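Local coordinates for malonyl CoA-acyl carrier protein transacylase (Burkholderia pseudomallei, PDB 3G87), which probably transfers the malonyl group from malonyl-CoA to the holo acyl carrier protein, releasing free coenzyme A, at residues G90-E95 with A242-S247; G94-L99 with K112-R117. All coordinates share one frame; numbering follows the deposited sequence.

Contact 1: G90-E95 with A242-S247; sequences GHSLGE and AQQIAS
Gln244, just after residues 242-243 of helix 237-243, reaches across to Ser92 and Glu95 at the turn between strand 87-90 and helix 94-101. Its CB points at that turn. Gln244 CG lies anti to the backbone N (chi1 -157°) and passes 3.5 Å from Glu95 OE1; a bend at the next bond then swings the amide toward Ser92. Gln244 CD stays 3.9 Å from both Glu95 OE1 and Ser92 O. Of the amide atoms, OE1 makes a weak hydrogen bond to Arg117, while Gln244 NE2 donates to Ser92 O at 2.9 Å. That carbonyl lies close to the amide plane of Gln244, but the donor comes in well to the side of the C=O direction (110°). On the other face of Ser92 O, Glu95 N donates at 3.1 Å, so two N-H groups grip this buried oxygen. The Glu95 carboxylate, arriving from the opposite direction with its plane turned 59° from the amide, is held by Asn226 N and Tyr232 OH. Gly90, Ser92 and Gly94 fit the GxSxG nucleophile elbow of acyltransferases, and Ser92 has the strained, positive phi expected there. The elbow leaves the parallel sheet between strands 223-224 and 6-11; beyond it, residues 242-247 pack on helix 201-211.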
loop_
_atom_site.group_PDB
_atom_site.type_symbol
_atom_site.label_atom_id
_atom_site.label_comp_id
_atom_site.label_asym_id
_atom_site.label_seq_id
_atom_site.Cartn_x
_atom_site.Cartn_y
_atom_site.Cartn_z
ATOM N N GLY A 90 -4.767 0.751 4.560
ATOM C CA GLY A 90 -3.378 0.549 4.166
ATOM C C GLY A 90 -3.144 0.655 2.667
ATOM O O GLY A 90 -4.001 0.284 1.883
ATOM N N HIS A 91 -1.958 1.114 2.280
ATOM C CA HIS A 91 -1.683 1.410 0.885
ATOM C C HIS A 91 -1.001 0.248 0.174
ATOM O O HIS A 91 0.214 0.004 0.318
ATOM C CB HIS A 91 -0.867 2.701 0.769
ATOM C CG HIS A 91 -0.908 3.325 -0.591
ATOM N ND1 HIS A 91 -0.380 2.707 -1.708
ATOM C CD2 HIS A 91 -1.414 4.507 -1.014
ATOM C CE1 HIS A 91 -0.545 3.494 -2.758
ATOM N NE2 HIS A 91 -1.190 4.582 -2.372
ATOM N N SER A 92 -1.818 -0.494 -0.565
ATOM C CA SER A 92 -1.431 -1.689 -1.294
ATOM C C SER A 92 -0.863 -2.729 -0.308
ATOM O O SER A 92 -1.644 -3.390 0.375
ATOM C CB SER A 92 -0.526 -1.300 -2.451
ATOM O OG SER A 92 0.011 -2.457 -3.046
ATOM N N LEU A 93 0.446 -2.853 -0.156
ATOM C CA LEU A 93 1.010 -3.651 0.899
ATOM C C LEU A 93 0.429 -3.355 2.271
ATOM O O LEU A 93 0.046 -4.224 2.936
ATOM C CB LEU A 93 2.532 -3.608 0.944
ATOM C CG LEU A 93 3.272 -4.471 1.960
ATOM C CD1 LEU A 93 3.266 -4.009 3.365
ATOM C CD2 LEU A 93 2.968 -5.910 1.870
ATOM N N GLY A 94 0.390 -2.103 2.654
ATOM C CA GLY A 94 -0.200 -1.665 3.883
ATOM C C GLY A 94 -1.577 -2.125 4.240
ATOM O O GLY A 94 -1.922 -2.106 5.336
ATOM N N GLU A 95 -2.330 -2.574 3.285
ATOM C CA GLU A 95 -3.624 -3.135 3.523
ATOM C C GLU A 95 -3.554 -4.433 4.343
ATOM O O GLU A 95 -4.388 -4.704 5.138
ATOM C CB GLU A 95 -4.367 -3.278 2.201
ATOM C CG GLU A 95 -5.708 -3.862 2.230
ATOM C CD GLU A 95 -6.583 -3.428 1.096
ATOM O OE1 GLU A 95 -7.056 -4.241 0.349
ATOM O OE2 GLU A 95 -6.835 -2.281 0.958
ATOM N N ALA A 242 -7.705 -10.070 -3.053
ATOM C CA ALA A 242 -7.189 -10.577 -4.305
ATOM C C ALA A 242 -7.409 -9.582 -5.415
ATOM O O ALA A 242 -6.543 -9.280 -6.158
ATOM C CB ALA A 242 -7.813 -11.796 -4.625
ATOM N N GLN A 243 -8.592 -9.067 -5.538
ATOM C CA GLN A 243 -8.857 -8.082 -6.538
ATOM C C GLN A 243 -7.932 -6.866 -6.455
ATOM O O GLN A 243 -7.635 -6.259 -7.430
ATOM C CB GLN A 243 -10.325 -7.726 -6.464
ATOM C CG GLN A 243 -10.998 -7.647 -7.788
ATOM C CD GLN A 243 -11.009 -8.912 -8.596
ATOM O OE1 GLN A 243 -11.264 -10.001 -8.095
ATOM N NE2 GLN A 243 -10.786 -8.767 -9.876
ATOM N N GLN A 244 -7.460 -6.577 -5.263
ATOM C CA GLN A 244 -6.565 -5.461 -4.988
ATOM C C GLN A 244 -5.373 -5.347 -5.950
ATOM O O GLN A 244 -5.053 -4.303 -6.399
ATOM C CB GLN A 244 -6.104 -5.562 -3.526
ATOM C CG GLN A 244 -5.631 -4.330 -2.879
ATOM C CD GLN A 244 -4.246 -4.467 -2.319
ATOM O OE1 GLN A 244 -3.395 -4.982 -2.942
ATOM N NE2 GLN A 244 -4.042 -4.010 -1.150
ATOM N N ILE A 245 -4.762 -6.478 -6.263
ATOM C CA ILE A 245 -3.559 -6.587 -7.049
ATOM C C ILE A 245 -3.615 -6.064 -8.475
ATOM O O ILE A 245 -2.692 -5.483 -8.930
ATOM C CB ILE A 245 -3.049 -8.062 -7.028
ATOM C CG1 ILE A 245 -2.277 -8.357 -5.779
ATOM C CG2 ILE A 245 -2.230 -8.385 -8.202
ATOM C CD1 ILE A 245 -2.314 -9.736 -5.401
ATOM N N ALA A 246 -4.704 -6.299 -9.173
ATOM C CA ALA A 246 -4.824 -5.830 -10.525
ATOM C C ALA A 246 -5.677 -4.566 -10.715
ATOM O O ALA A 246 -5.913 -4.153 -11.807
ATOM C CB ALA A 246 -5.287 -6.931 -11.419
ATOM N N SER A 247 -6.091 -3.967 -9.615
ATOM C CA SER A 247 -6.987 -2.844 -9.603
ATOM C C SER A 247 -6.268 -1.595 -9.152
ATOM O O SER A 247 -5.343 -1.690 -8.452
ATOM C CB SER A 247 -8.122 -3.139 -8.656
ATOM O OG SER A 247 -9.082 -3.911 -9.269
#

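Contact 2: G94-L99 with K112-R117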
loop_
_atom_site.group_PDB
_atom_site.type_symbol
_atom_site.label_atom_id
_atom_site.label_comp_id
_atom_site.label_asym_id
_atom_site.label_seq_id
_atom_site.Cartn_x
_atom_site.Cartn_y
_atom_site.Cartn_z
ATOM N N GLY A 94 0.390 -2.103 2.654
ATOM C CA GLY A 94 -0.200 -1.665 3.883
ATOM C C GLY A 94 -1.577 -2.125 4.240
ATOM O O GLY A 94 -1.922 -2.106 5.336
ATOM N N GLU A 95 -2.330 -2.574 3.285
ATOM C CA GLU A 95 -3.624 -3.135 3.523
ATOM C C GLU A 95 -3.554 -4.433 4.343
ATOM O O GLU A 95 -4.388 -4.704 5.138
ATOM C CB GLU A 95 -4.367 -3.278 2.201
ATOM C CG GLU A 95 -5.708 -3.862 2.230
ATOM C CD GLU A 95 -6.583 -3.428 1.096
ATOM O OE1 GLU A 95 -7.056 -4.241 0.349
ATOM O OE2 GLU A 95 -6.835 -2.281 0.958
ATOM N N PHE A 96 -2.494 -5.180 4.146
ATOM C CA PHE A 96 -2.220 -6.332 4.921
ATOM C C PHE A 96 -2.041 -6.055 6.377
ATOM O O PHE A 96 -2.529 -6.768 7.147
ATOM C CB PHE A 96 -1.045 -7.076 4.364
ATOM C CG PHE A 96 -1.365 -7.820 3.156
ATOM C CD1 PHE A 96 -1.826 -9.090 3.216
ATOM C CD2 PHE A 96 -1.247 -7.234 1.940
ATOM C CE1 PHE A 96 -2.138 -9.721 2.106
ATOM C CE2 PHE A 96 -1.552 -7.883 0.861
ATOM C CZ PHE A 96 -2.000 -9.127 0.928
ATOM N N ASN A 97 -1.374 -4.977 6.729
ATOM C CA ASN A 97 -1.307 -4.541 8.121
ATOM C C ASN A 97 -2.620 -3.999 8.693
ATOM O O ASN A 97 -2.813 -4.094 9.904
ATOM C CB ASN A 97 -0.239 -3.486 8.301
ATOM C CG ASN A 97 1.115 -4.007 8.000
ATOM O OD1 ASN A 97 1.667 -3.744 6.907
ATOM N ND2 ASN A 97 1.701 -4.733 8.969
ATOM N N ALA A 98 -3.464 -3.377 7.868
ATOM C CA ALA A 98 -4.859 -2.970 8.263
ATOM C C ALA A 98 -5.688 -4.203 8.613
ATOM O O ALA A 98 -6.354 -4.237 9.645
ATOM C CB ALA A 98 -5.566 -2.192 7.112
ATOM N N LEU A 99 -5.685 -5.198 7.716
ATOM C CA LEU A 99 -6.378 -6.465 7.950
ATOM C C LEU A 99 -5.826 -7.162 9.202
ATOM O O LEU A 99 -6.618 -7.708 10.004
ATOM C CB LEU A 99 -6.300 -7.387 6.724
ATOM C CG LEU A 99 -6.992 -6.899 5.436
ATOM C CD1 LEU A 99 -6.676 -7.806 4.210
ATOM C CD2 LEU A 99 -8.533 -6.768 5.687
ATOM N N LYS A 112 2.954 -14.733 5.736
ATOM C CA LYS A 112 2.837 -15.746 4.704
ATOM C C LYS A 112 2.083 -15.269 3.459
ATOM O O LYS A 112 2.520 -15.549 2.315
ATOM C CB LYS A 112 2.173 -17.004 5.261
ATOM C CG LYS A 112 3.088 -17.882 6.081
ATOM C CD LYS A 112 2.204 -18.703 6.974
ATOM C CE LYS A 112 2.810 -20.039 7.276
ATOM N NZ LYS A 112 2.422 -20.533 8.645
ATOM N N LEU A 113 0.973 -14.553 3.642
ATOM C CA LEU A 113 0.294 -14.029 2.468
ATOM C C LEU A 113 1.171 -13.043 1.677
ATOM O O LEU A 113 1.149 -13.076 0.440
ATOM C CB LEU A 113 -1.039 -13.390 2.821
ATOM C CG LEU A 113 -2.129 -14.230 3.504
ATOM C CD1 LEU A 113 -3.230 -13.250 3.944
ATOM C CD2 LEU A 113 -2.751 -15.406 2.631
ATOM N N VAL A 114 1.916 -12.211 2.390
ATOM C CA VAL A 114 2.762 -11.177 1.836
ATOM C C VAL A 114 3.932 -11.704 1.002
ATOM O O VAL A 114 4.179 -11.236 -0.041
ATOM C CB VAL A 114 3.217 -10.177 2.903
ATOM C CG1 VAL A 114 4.324 -9.394 2.456
ATOM C CG2 VAL A 114 2.129 -9.285 3.327
ATOM N N ALA A 115 4.607 -12.711 1.520
ATOM C CA ALA A 115 5.631 -13.411 0.819
ATOM C C ALA A 115 5.156 -14.028 -0.491
ATOM O O ALA A 115 5.816 -13.935 -1.433
ATOM C CB ALA A 115 6.285 -14.394 1.681
ATOM N N ARG A 116 3.986 -14.607 -0.541
ATOM C CA ARG A 116 3.462 -15.099 -1.799
ATOM C C ARG A 116 3.109 -13.965 -2.739
ATOM O O ARG A 116 3.426 -14.024 -3.874
ATOM C CB ARG A 116 2.295 -16.073 -1.602
ATOM C CG ARG A 116 1.698 -16.675 -2.845
ATOM C CD ARG A 116 2.101 -18.063 -3.100
ATOM N NE ARG A 116 3.520 -18.250 -2.909
ATOM C CZ ARG A 116 4.463 -18.342 -3.841
ATOM N NH1 ARG A 116 5.694 -18.507 -3.483
ATOM N NH2 ARG A 116 4.217 -18.329 -5.099
ATOM N N ARG A 117 2.478 -12.930 -2.233
ATOM C CA ARG A 117 2.161 -11.755 -3.008
ATOM C C ARG A 117 3.397 -11.108 -3.616
ATOM O O ARG A 117 3.422 -10.781 -4.742
ATOM C CB ARG A 117 1.369 -10.755 -2.174
ATOM C CG ARG A 117 1.013 -9.494 -2.887
ATOM C CD ARG A 117 0.499 -8.491 -1.957
ATOM N NE ARG A 117 -0.331 -7.470 -2.543
ATOM C CZ ARG A 117 0.017 -6.207 -2.649
ATOM N NH1 ARG A 117 1.205 -5.834 -2.288
ATOM N NH2 ARG A 117 -0.805 -5.350 -3.137
#
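Phe96 turns its ring toward helix 107-123, where Val114, Leu113 and Arg117 meet different parts of it. Val114 lies over one face: its CG2 is 4.1 Å from the Phe96 ring centroid and 24° off the normal, a CH-pi contact displaced toward the rim, with Phe96 CG as the closest ring atom at 3.8 Å. The two side chains pass each other head to tail. Leu113 stands roughly perpendicular to the Phe96 side chain, bringing Leu113 CB to 3.9 Å from Phe96 CE1. The two short helical segments run nearly antiparallel, at 163° with axes 10.8 Å apart, and belong to consecutive helices of the acyl transferase domain; the first is the one that follows the nucleophile elbow. This wide spacing is bridged largely by the aromatic ring. Arg117 comes from the next turn, its chain extended from CG to NE with CG opposite the backbone N, which carries the aliphatic part past the ring. Arg117 CD lies 3.5 Å from Phe96 CE2, and Arg117 NE follows at 3.6 Å from that same CE2. The guanidinium plane is inclined 63° to the ring, and its NH2 continues to Ser92 OG. Phe207 of helix 201-211 touches both Phe96 and Arg117.

Contacts 1 and 2 share Gly94 and Glu95, and their centres lie about 9 Å apart. Arg117 joins them: its aliphatic part belongs to contact 2, while Arg117 NH2 lies 3.0 Å from Ser92 OG, a probable hydrogen bond, and also makes a weak hydrogen bond to Gln244 OE1. Apolar packing continues between them as well, with Leu93 CD2 3.8 Å from Val114 CG2. Ser92 OG is also hydrogen-bonded to His196 NE2, consistent with the serine-histidine pair of malonyl transferases. In that family an arginine at this position binds the malonyl carboxylate, and Arg117 probably does the same here.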